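Local coordinates for protein putative peptidase (Bacteroides fragilis, PDB 5DYN) that probably cleaves and thereby activates the B. fragilis toxin, as a clostripain-family (peptidase C11) cysteine protease represented here by the larger, C-terminal chain, at residues B[2-6]-B[7-11]; B[120-123]-B[124-128]; B[172-175]-B[176-180]; B[225-228]-B[229-232]. All blocks are in the same frame, centred on the assembly; numbering follows the deposited sequence.

Interaction 1. Residues B[2-6]-B[7-11]; sequences FGQDG and NNYMD. With NA (sodium ion), chain C.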
loop_
_atom_site.group_PDB
_atom_site.type_symbol
_atom_site.label_atom_id
_atom_site.label_comp_id
_atom_site.label_asym_id
_atom_site.label_seq_id
_atom_site.Cartn_x
_atom_site.Cartn_y
_atom_site.Cartn_z
ATOM N N PHE B 2 -8.546 0.993 -3.916
ATOM C CA PHE B 2 -8.003 -0.250 -3.387
ATOM C C PHE B 2 -9.088 -1.311 -3.284
ATOM O O PHE B 2 -10.231 -1.018 -2.936
ATOM C CB PHE B 2 -7.358 -0.050 -2.015
ATOM C CG PHE B 2 -7.176 -1.333 -1.256
ATOM C CD1 PHE B 2 -6.169 -2.218 -1.606
ATOM C CD2 PHE B 2 -8.034 -1.673 -0.220
ATOM C CE1 PHE B 2 -6.013 -3.413 -0.928
ATOM C CE2 PHE B 2 -7.880 -2.865 0.464
ATOM C CZ PHE B 2 -6.870 -3.737 0.106
ATOM N N GLY B 3 -8.718 -2.548 -3.584
ATOM C CA GLY B 3 -9.624 -3.666 -3.433
ATOM C C GLY B 3 -10.585 -3.814 -4.591
ATOM O O GLY B 3 -11.193 -2.841 -5.036
ATOM N N GLN B 4 -10.709 -5.040 -5.085
ATOM C CA GLN B 4 -11.702 -5.357 -6.098
ATOM C C GLN B 4 -12.559 -6.529 -5.644
ATOM O O GLN B 4 -12.076 -7.653 -5.497
ATOM C CB GLN B 4 -11.043 -5.677 -7.437
ATOM C CG GLN B 4 -12.033 -6.148 -8.492
ATOM C CD GLN B 4 -11.357 -6.598 -9.772
ATOM O OE1 GLN B 4 -10.197 -7.015 -9.765
ATOM N NE2 GLN B 4 -12.080 -6.511 -10.882
ATOM N N ASP B 5 -13.834 -6.253 -5.408
ATOM C CA ASP B 5 -14.793 -7.290 -5.062
ATOM C C ASP B 5 -15.781 -7.421 -6.209
ATOM O O ASP B 5 -16.792 -6.716 -6.249
ATOM C CB ASP B 5 -15.514 -6.956 -3.753
ATOM C CG ASP B 5 -16.295 -8.131 -3.197
ATOM O OD1 ASP B 5 -17.076 -8.753 -3.949
ATOM O OD2 ASP B 5 -16.132 -8.431 -1.995
ATOM N N GLY B 6 -15.484 -8.318 -7.143
ATOM C CA GLY B 6 -16.304 -8.459 -8.331
ATOM C C GLY B 6 -16.149 -7.240 -9.218
ATOM O O GLY B 6 -15.119 -7.069 -9.869
ATOM N N ASN B 7 -17.170 -6.388 -9.237
ATOM C CA ASN B 7 -17.116 -5.152 -10.013
ATOM C C ASN B 7 -17.121 -3.918 -9.123
ATOM O O ASN B 7 -17.479 -2.826 -9.566
ATOM C CB ASN B 7 -18.285 -5.080 -10.999
ATOM C CG ASN B 7 -18.226 -6.162 -12.054
ATOM O OD1 ASN B 7 -17.345 -6.160 -12.912
ATOM N ND2 ASN B 7 -19.178 -7.087 -12.009
ATOM N N ASN B 8 -16.728 -4.094 -7.867
ATOM C CA ASN B 8 -16.669 -2.980 -6.930
ATOM C C ASN B 8 -15.248 -2.698 -6.474
ATOM O O ASN B 8 -14.455 -3.613 -6.259
ATOM C CB ASN B 8 -17.563 -3.246 -5.723
ATOM C CG ASN B 8 -19.028 -3.310 -6.096
ATOM O OD1 ASN B 8 -19.527 -4.358 -6.502
ATOM N ND2 ASN B 8 -19.725 -2.184 -5.967
ATOM N N TYR B 9 -14.943 -1.413 -6.335
ATOM C CA TYR B 9 -13.609 -0.954 -5.975
ATOM C C TYR B 9 -13.754 0.129 -4.915
ATOM O O TYR B 9 -14.558 1.044 -5.071
ATOM C CB TYR B 9 -12.860 -0.417 -7.205
ATOM C CG TYR B 9 -12.951 -1.306 -8.432
ATOM C CD1 TYR B 9 -14.112 -1.352 -9.197
ATOM C CD2 TYR B 9 -11.872 -2.085 -8.835
ATOM C CE1 TYR B 9 -14.209 -2.161 -10.309
ATOM C CE2 TYR B 9 -11.957 -2.894 -9.959
ATOM C CZ TYR B 9 -13.131 -2.925 -10.689
ATOM O OH TYR B 9 -13.241 -3.721 -11.803
ATOM N N MET B 10 -12.991 0.027 -3.836
ATOM C CA MET B 10 -13.118 0.986 -2.749
ATOM C C MET B 10 -12.273 2.231 -2.984
ATOM O O MET B 10 -11.047 2.159 -3.076
ATOM C CB MET B 10 -12.735 0.342 -1.412
ATOM C CG MET B 10 -12.954 1.250 -0.204
ATOM S SD MET B 10 -12.789 0.397 1.378
ATOM C CE MET B 10 -11.311 -0.562 1.066
ATOM N N ASP B 11 -12.941 3.374 -3.092
ATOM C CA ASP B 11 -12.235 4.640 -3.203
ATOM C C ASP B 11 -11.471 4.902 -1.909
ATOM O O ASP B 11 -11.873 4.455 -0.836
ATOM C CB ASP B 11 -13.205 5.781 -3.516
ATOM C CG ASP B 11 -13.662 5.776 -4.969
ATOM O OD1 ASP B 11 -12.833 5.475 -5.854
ATOM O OD2 ASP B 11 -14.847 6.070 -5.228
HETATM NA NA NA C . -17.944 -10.309 -2.177
HETATM O O HOH W 1 -19.260 -7.318 -5.780
#
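Phe2 and Met10 face each other near the open end of a tight beta hairpin formed by strands 2-5 and 8-10, at the very start of this chain. Phe2 N bonds to Met10 O at 2.9 Å, almost straight at 172°, and Met10 N returns a more bent bond to Phe2 O. On the same face of the hairpin the Met10 chain turns at its last torsion (chi3 44°), which brings CE to the rim of the Phe2 ring, 3.7 Å from CD2 and in the ring plane. At the other end Asn8 N bonds to Asp5 O at 3.1 Å and closes a type II' turn whose second position, Gly6, has positive phi, while Asp5 N bonds back to Asn8 O at 2.8 Å. Between these pairs Gly3 and Gln4 both stand across from Tyr9, a beta bulge; Gly3 O there takes a CA-H...O contact from Tyr9 CA at 3.2 Å. Gln4 and Tyr9 run alongside each other on the opposite face, amide and ring planes only 26° apart, with Gln4 CG 3.6 Å from Tyr9 CE2. Asp5 turns its carboxylate to a sodium ion and holds it through both oxygens, OD1 at 2.5 Å and OD2 at 2.6 Å. Asp58, Gln87 and Gln25 of the other peptidase chain bind the same ion, and Asp5 also has Ser89 of that chain as a polar partner.

Interaction 2. Residues B[120-123]-B[124-128]; sequences ENLA and VATSK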
loop_
_atom_site.group_PDB
_atom_site.type_symbol
_atom_site.label_atom_id
_atom_site.label_comp_id
_atom_site.label_asym_id
_atom_site.label_seq_id
_atom_site.Cartn_x
_atom_site.Cartn_y
_atom_site.Cartn_z
ATOM N N GLU B 120 2.078 15.795 6.700
ATOM C CA GLU B 120 1.613 17.173 6.736
ATOM C C GLU B 120 2.768 18.139 6.488
ATOM O O GLU B 120 2.609 19.124 5.766
ATOM C CB GLU B 120 0.925 17.472 8.065
ATOM C CG GLU B 120 -0.365 16.690 8.243
ATOM C CD GLU B 120 -1.205 17.191 9.397
ATOM O OE1 GLU B 120 -0.693 17.999 10.200
ATOM O OE2 GLU B 120 -2.379 16.777 9.494
ATOM N N ASN B 121 3.929 17.860 7.078
ATOM C CA ASN B 121 5.126 18.658 6.831
ATOM C C ASN B 121 5.520 18.612 5.359
ATOM O O ASN B 121 5.984 19.603 4.794
ATOM C CB ASN B 121 6.297 18.172 7.695
ATOM C CG ASN B 121 6.072 18.403 9.178
ATOM O OD1 ASN B 121 5.204 19.182 9.575
ATOM N ND2 ASN B 121 6.865 17.732 10.008
ATOM N N LEU B 122 5.335 17.446 4.745
ATOM C CA LEU B 122 5.668 17.255 3.339
ATOM C C LEU B 122 4.749 18.078 2.439
ATOM O O LEU B 122 5.198 18.681 1.464
ATOM C CB LEU B 122 5.587 15.775 2.966
ATOM C CG LEU B 122 6.078 15.412 1.563
ATOM C CD1 LEU B 122 7.518 15.864 1.366
ATOM C CD2 LEU B 122 5.937 13.916 1.323
ATOM N N ALA B 123 3.462 18.101 2.776
ATOM C CA ALA B 123 2.488 18.896 2.037
ATOM C C ALA B 123 2.833 20.382 2.098
ATOM O O ALA B 123 2.685 21.104 1.112
ATOM C CB ALA B 123 1.085 18.655 2.576
ATOM N N VAL B 124 3.289 20.835 3.262
ATOM C CA VAL B 124 3.731 22.213 3.422
ATOM C C VAL B 124 4.938 22.475 2.532
ATOM O O VAL B 124 4.964 23.442 1.772
ATOM C CB VAL B 124 4.092 22.536 4.890
ATOM C CG1 VAL B 124 4.648 23.947 5.006
ATOM C CG2 VAL B 124 2.878 22.368 5.787
ATOM N N ALA B 125 5.929 21.594 2.627
ATOM C CA ALA B 125 7.144 21.698 1.831
ATOM C C ALA B 125 6.837 21.734 0.340
ATOM O O ALA B 125 7.414 22.527 -0.404
ATOM C CB ALA B 125 8.076 20.543 2.141
ATOM N N THR B 126 5.922 20.872 -0.088
ATOM C CA THR B 126 5.575 20.764 -1.499
ATOM C C THR B 126 4.838 22.010 -1.988
ATOM O O THR B 126 5.027 22.444 -3.126
ATOM C CB THR B 126 4.717 19.516 -1.763
ATOM O OG1 THR B 126 5.349 18.371 -1.174
ATOM C CG2 THR B 126 4.561 19.285 -3.245
ATOM N N SER B 127 4.017 22.596 -1.118
ATOM C CA SER B 127 3.267 23.801 -1.469
ATOM C C SER B 127 4.184 25.000 -1.697
ATOM O O SER B 127 3.804 25.956 -2.367
ATOM C CB SER B 127 2.234 24.130 -0.389
ATOM O OG SER B 127 2.862 24.475 0.831
ATOM N N LYS B 128 5.390 24.948 -1.140
ATOM C CA LYS B 128 6.372 26.009 -1.344
ATOM C C LYS B 128 7.051 25.868 -2.705
ATOM O O LYS B 128 7.691 26.800 -3.190
ATOM C CB LYS B 128 7.426 25.993 -0.233
ATOM C CG LYS B 128 6.876 26.243 1.166
ATOM C CD LYS B 128 7.972 26.149 2.223
ATOM C CE LYS B 128 7.538 26.811 3.530
ATOM N NZ LYS B 128 8.616 26.805 4.563
#
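Thr126 folds its hydroxyl back onto Leu122, one turn earlier in helix 119-127. The side chain starts with CB 3.4 Å from Leu122 O and then forks. OG1 lies anti to the carbonyl carbon (chi1 -50°), which drops it beside its own backbone N, where it donates to Leu122 O at 2.7 Å. It comes in above the carbonyl plane, 41° out of it, while Thr126 N makes the regular helical bond to the same oxygen at 2.8 Å; two donors from one residue thus grip Leu122 O. CG2 takes the other branch, anti to the backbone N, and the side chain packs on Trp232. The hydroxyl oxygen is also hydrogen-bonded to Trp177 NE1, an N-H donor, so OG1 links this helix to helix 172-182. Leu122 meets the hydroxyl obliquely, with CG 4.1 Å from Thr126 OG1, and it packs on Trp177 and Phe181 as well as on Trp232. On the outward side, Val124 CG2 rests 3.3 Å from Glu120 O, and Ser127 OG bonds back to Val124 O. A threonine or serine hydroxyl bonded to the carbonyl three or four residues back is a common feature of alpha helices; here it belongs to a helix wedged between helices 172-182 and 231-236 of the clostripain-family fold.

Interaction 3. Residues B[172-175]-B[176-180]; sequences GDYD and SWREA. With NA (sodium ion), chain H.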
loop_
_atom_site.group_PDB
_atom_site.type_symbol
_atom_site.label_atom_id
_atom_site.label_comp_id
_atom_site.label_asym_id
_atom_site.label_seq_id
_atom_site.Cartn_x
_atom_site.Cartn_y
_atom_site.Cartn_z
ATOM N N GLY B 172 18.444 25.012 -4.799
ATOM C CA GLY B 172 18.356 25.159 -3.357
ATOM C C GLY B 172 16.967 24.880 -2.816
ATOM O O GLY B 172 16.815 24.481 -1.662
ATOM N N ASP B 173 15.950 25.094 -3.647
ATOM C CA ASP B 173 14.578 24.798 -3.254
ATOM C C ASP B 173 14.365 23.298 -3.142
ATOM O O ASP B 173 13.564 22.839 -2.329
ATOM C CB ASP B 173 13.585 25.392 -4.249
ATOM C CG ASP B 173 13.390 26.875 -4.052
ATOM O OD1 ASP B 173 13.716 27.369 -2.952
ATOM O OD2 ASP B 173 12.911 27.545 -4.990
ATOM N N TYR B 174 15.081 22.537 -3.962
ATOM C CA TYR B 174 15.013 21.090 -3.875
ATOM C C TYR B 174 15.557 20.619 -2.534
ATOM O O TYR B 174 14.924 19.814 -1.853
ATOM C CB TYR B 174 15.781 20.421 -5.017
ATOM C CG TYR B 174 15.898 18.925 -4.827
ATOM C CD1 TYR B 174 14.793 18.095 -4.995
ATOM C CD2 TYR B 174 17.102 18.345 -4.455
ATOM C CE1 TYR B 174 14.889 16.730 -4.807
ATOM C CE2 TYR B 174 17.209 16.982 -4.268
ATOM C CZ TYR B 174 16.101 16.178 -4.444
ATOM O OH TYR B 174 16.210 14.817 -4.257
ATOM N N ASP B 175 16.729 21.130 -2.164
ATOM C CA ASP B 175 17.385 20.754 -0.914
ATOM C C ASP B 175 16.487 21.000 0.289
ATOM O O ASP B 175 16.424 20.178 1.201
ATOM C CB ASP B 175 18.696 21.520 -0.748
ATOM C CG ASP B 175 19.670 21.250 -1.875
ATOM O OD1 ASP B 175 19.558 20.182 -2.511
ATOM O OD2 ASP B 175 20.551 22.100 -2.122
ATOM N N SER B 176 15.796 22.135 0.281
ATOM C CA SER B 176 14.855 22.469 1.342
ATOM C C SER B 176 13.730 21.448 1.377
ATOM O O SER B 176 13.404 20.906 2.433
ATOM C CB SER B 176 14.289 23.875 1.148
ATOM O OG SER B 176 15.291 24.856 1.345
ATOM N N TRP B 177 13.148 21.188 0.210
ATOM C CA TRP B 177 12.079 20.206 0.087
ATOM C C TRP B 177 12.580 18.814 0.452
ATOM O O TRP B 177 11.887 18.051 1.127
ATOM C CB TRP B 177 11.510 20.206 -1.333
ATOM C CG TRP B 177 10.412 19.210 -1.530
ATOM C CD1 TRP B 177 9.075 19.425 -1.370
ATOM C CD2 TRP B 177 10.555 17.836 -1.916
ATOM N NE1 TRP B 177 8.376 18.272 -1.634
ATOM C CE2 TRP B 177 9.262 17.282 -1.971
ATOM C CE3 TRP B 177 11.653 17.022 -2.219
ATOM C CZ2 TRP B 177 9.033 15.950 -2.319
ATOM C CZ3 TRP B 177 11.424 15.701 -2.565
ATOM C CH2 TRP B 177 10.125 15.179 -2.611
ATOM N N ARG B 178 13.790 18.499 0.002
ATOM C CA ARG B 178 14.406 17.201 0.249
ATOM C C ARG B 178 14.573 16.924 1.743
ATOM O O ARG B 178 14.488 15.775 2.183
ATOM C CB ARG B 178 15.761 17.127 -0.458
ATOM C CG ARG B 178 16.542 15.861 -0.188
ATOM C CD ARG B 178 15.770 14.629 -0.610
ATOM N NE ARG B 178 16.567 13.422 -0.413
ATOM C CZ ARG B 178 17.413 12.935 -1.313
ATOM N NH1 ARG B 178 17.570 13.547 -2.479
ATOM N NH2 ARG B 178 18.101 11.833 -1.049
ATOM N N GLU B 179 14.802 17.981 2.518
ATOM C CA GLU B 179 14.916 17.859 3.969
ATOM C C GLU B 179 13.620 17.330 4.572
ATOM O O GLU B 179 13.636 16.481 5.462
ATOM C CB GLU B 179 15.277 19.206 4.604
ATOM C CG GLU B 179 16.701 19.667 4.326
ATOM C CD GLU B 179 17.076 20.919 5.098
ATOM O OE1 GLU B 179 16.276 21.880 5.112
ATOM O OE2 GLU B 179 18.174 20.940 5.694
ATOM N N ALA B 180 12.498 17.839 4.075
ATOM C CA ALA B 180 11.193 17.427 4.570
ATOM C C ALA B 180 10.841 16.022 4.102
ATOM O O ALA B 180 10.185 15.268 4.821
ATOM C CB ALA B 180 10.128 18.411 4.130
HETATM NA NA NA H . 8.623 16.006 6.756
#
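Tyr174 and Arg178, one turn apart on helix 172-182, lie side by side and point the same way. Both set out with CG anti to the backbone N, yet they end differently. The ring of Tyr174 runs straight out, and Arg178 CB sits over one of its faces, offset toward the rim, in a CH-pi contact 4.2 Å from the ring centroid. The arginine bends at its CB-CG bond (chi2 59°), runs straight through chi3, and a last turn at chi4 (-87°) sets the guanidinium across, its plane 75° from that of the ring. Arg178 NH1 then approaches Tyr174 OH at 2.6 Å, a weak bond because the angle at the hydrogen is poor. The firmer partners lie outside: Arg178 NE is in a salt bridge with Asp182, and Tyr174 OH is hydrogen-bonded to Asp161 OD1, probably as donor.

This is the first part of an alpha helix near whose start Asn171 OD1 accepts a hydrogen bond from Tyr174 N. Trp177 sends its indole inward against helices 119-127 and 160-167, and on the way Trp177 CE3 passes Tyr174 CE1 at 4.2 Å. On the outer side Ser176 OG makes only a weak bond to Gly172 O at 3.4 Å, and Glu179 CG touches Asp175 O at 3.2 Å. Further along, Ala180 O binds a sodium ion at 2.6 Å, with Glu118 as a second ligand.

Interaction 4. Residues B[225-228]-B[229-232]; sequences TSYQ and QTEW. Unlike the reference sequence in segment 225-228: Thr225 (reference Ala). With NA (sodium ion), chain G.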
loop_
_atom_site.group_PDB
_atom_site.type_symbol
_atom_site.label_atom_id
_atom_site.label_comp_id
_atom_site.label_asym_id
_atom_site.label_seq_id
_atom_site.Cartn_x
_atom_site.Cartn_y
_atom_site.Cartn_z
ATOM N N THR B 225 -9.031 16.168 -13.524
ATOM C CA THR B 225 -10.187 16.626 -12.768
ATOM C C THR B 225 -10.381 15.769 -11.523
ATOM O O THR B 225 -10.604 16.290 -10.430
ATOM C CB THR B 225 -11.470 16.590 -13.629
ATOM O OG1 THR B 225 -11.341 17.506 -14.724
ATOM C CG2 THR B 225 -12.683 16.977 -12.802
ATOM N N SER B 226 -10.285 14.453 -11.693
ATOM C CA SER B 226 -10.424 13.515 -10.580
ATOM C C SER B 226 -9.385 13.759 -9.491
ATOM O O SER B 226 -9.660 13.575 -8.310
ATOM C CB SER B 226 -10.306 12.074 -11.076
ATOM O OG SER B 226 -11.307 11.775 -12.029
ATOM N N TYR B 227 -8.190 14.175 -9.899
ATOM C CA TYR B 227 -7.099 14.411 -8.962
ATOM C C TYR B 227 -7.408 15.584 -8.037
ATOM O O TYR B 227 -6.855 15.684 -6.943
ATOM C CB TYR B 227 -5.793 14.663 -9.719
ATOM C CG TYR B 227 -4.553 14.615 -8.854
ATOM C CD1 TYR B 227 -4.227 13.469 -8.143
ATOM C CD2 TYR B 227 -3.699 15.707 -8.764
ATOM C CE1 TYR B 227 -3.096 13.414 -7.358
ATOM C CE2 TYR B 227 -2.560 15.660 -7.979
ATOM C CZ TYR B 227 -2.264 14.508 -7.278
ATOM O OH TYR B 227 -1.133 14.441 -6.494
ATOM N N GLN B 228 -8.301 16.468 -8.474
ATOM C CA GLN B 228 -8.708 17.600 -7.650
ATOM C C GLN B 228 -9.576 17.159 -6.471
ATOM O O GLN B 228 -9.926 17.968 -5.612
ATOM C CB GLN B 228 -9.461 18.632 -8.488
ATOM C CG GLN B 228 -8.690 19.115 -9.698
ATOM C CD GLN B 228 -9.411 20.225 -10.435
ATOM O OE1 GLN B 228 -10.020 19.998 -11.480
ATOM N NE2 GLN B 228 -9.343 21.435 -9.894
ATOM N N GLN B 229 -9.917 15.873 -6.434
ATOM C CA GLN B 229 -10.737 15.325 -5.362
ATOM C C GLN B 229 -9.884 14.778 -4.225
ATOM O O GLN B 229 -10.370 14.601 -3.109
ATOM C CB GLN B 229 -11.654 14.225 -5.898
ATOM C CG GLN B 229 -12.496 14.657 -7.082
ATOM C CD GLN B 229 -13.341 13.528 -7.640
ATOM O OE1 GLN B 229 -13.308 12.406 -7.136
ATOM N NE2 GLN B 229 -14.105 13.822 -8.686
ATOM N N THR B 230 -8.615 14.507 -4.506
ATOM C CA THR B 230 -7.717 14.003 -3.473
ATOM C C THR B 230 -7.422 15.104 -2.461
ATOM O O THR B 230 -7.392 16.285 -2.809
ATOM C CB THR B 230 -6.394 13.470 -4.066
ATOM O OG1 THR B 230 -5.647 14.550 -4.637
ATOM C CG2 THR B 230 -6.669 12.441 -5.138
ATOM N N GLU B 231 -7.218 14.720 -1.205
ATOM C CA GLU B 231 -6.910 15.687 -0.159
ATOM C C GLU B 231 -5.484 16.212 -0.307
ATOM O O GLU B 231 -5.177 17.332 0.101
ATOM C CB GLU B 231 -7.108 15.062 1.223
ATOM C CG GLU B 231 -8.490 14.457 1.441
ATOM C CD GLU B 231 -9.610 15.472 1.297
ATOM O OE1 GLU B 231 -9.377 16.667 1.573
ATOM O OE2 GLU B 231 -10.726 15.073 0.906
ATOM N N TRP B 232 -4.615 15.396 -0.894
ATOM C CA TRP B 232 -3.238 15.810 -1.131
ATOM C C TRP B 232 -3.193 16.974 -2.112
ATOM O O TRP B 232 -2.435 17.917 -1.923
ATOM C CB TRP B 232 -2.396 14.646 -1.652
ATOM C CG TRP B 232 -1.043 15.067 -2.137
ATOM C CD1 TRP B 232 -0.653 15.232 -3.435
ATOM C CD2 TRP B 232 0.099 15.388 -1.332
ATOM N NE1 TRP B 232 0.661 15.628 -3.489
ATOM C CE2 TRP B 232 1.147 15.732 -2.212
ATOM C CE3 TRP B 232 0.339 15.414 0.046
ATOM C CZ2 TRP B 232 2.415 16.099 -1.759
ATOM C CZ3 TRP B 232 1.599 15.779 0.494
ATOM C CH2 TRP B 232 2.620 16.117 -0.406
HETATM NA NA NA G . 1.425 15.359 -6.004
#
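Tyr227 and Trp232 lie side by side with their polar ends aimed at one sodium ion, which sits in the plane of each ring, at its edge. Tyr227 OH is 2.8 Å from the sodium and Trp232 NE1 is modelled at 2.6 Å; an indole N-H is an unusual ligand for a cation, so the identity of the ion is best taken as modelled. Thr213 and Trp238 complete the site. The phenol oxygen also comes against the indole rim, with Tyr227 OH 3.2 Å from Trp232 CD1. Thr230 approaches the tyrosine from a different side: its OG1 stands 3.8 Å above the plane of the Tyr227 ring, near the rim. That hydroxyl lies between its own backbone N and carbonyl carbon (chi1 66°), where it donates to Tyr227 O at 2.8 Å, in the carbonyl plane. Thr230 N bonds to the same oxygen from well above that plane, closing a type I turn. Thr230 OG1 also accepts from Tyr233 N and so N-caps helix 231-236. On the outer side Gln229 lays its CB 3.2 Å from Ser226 O, which its backbone N also reaches. The turn therefore links helix 221-227 to helix 231-236, with Trp232 inserted between helices 38-43 and 119-127, and Tyr227 meeting Trp122 of the other peptidase chain edge-to-face.

In the fold
From the N terminus the four contacts follow in series; none nests within or crosses another, and each closes only a turn or a helical stretch. Interaction 1 is the opening hairpin, set against the second peptidase chain and, with its centre about 37 Å from that of interaction 3, on the opposite side of the chain's centre. Interactions 2 and 3 lie on neighbouring helices whose contact brings Ala125 CB to 3.6 Å from Ala180 CB. Interaction 4 also packs on helix 119-127: Trp232 CZ3 lies 3.6 Å from Ala123 CB. Helix 119-127 is thus the shared element between helices 172-182 and 231-236, while interactions 3 and 4 do not touch.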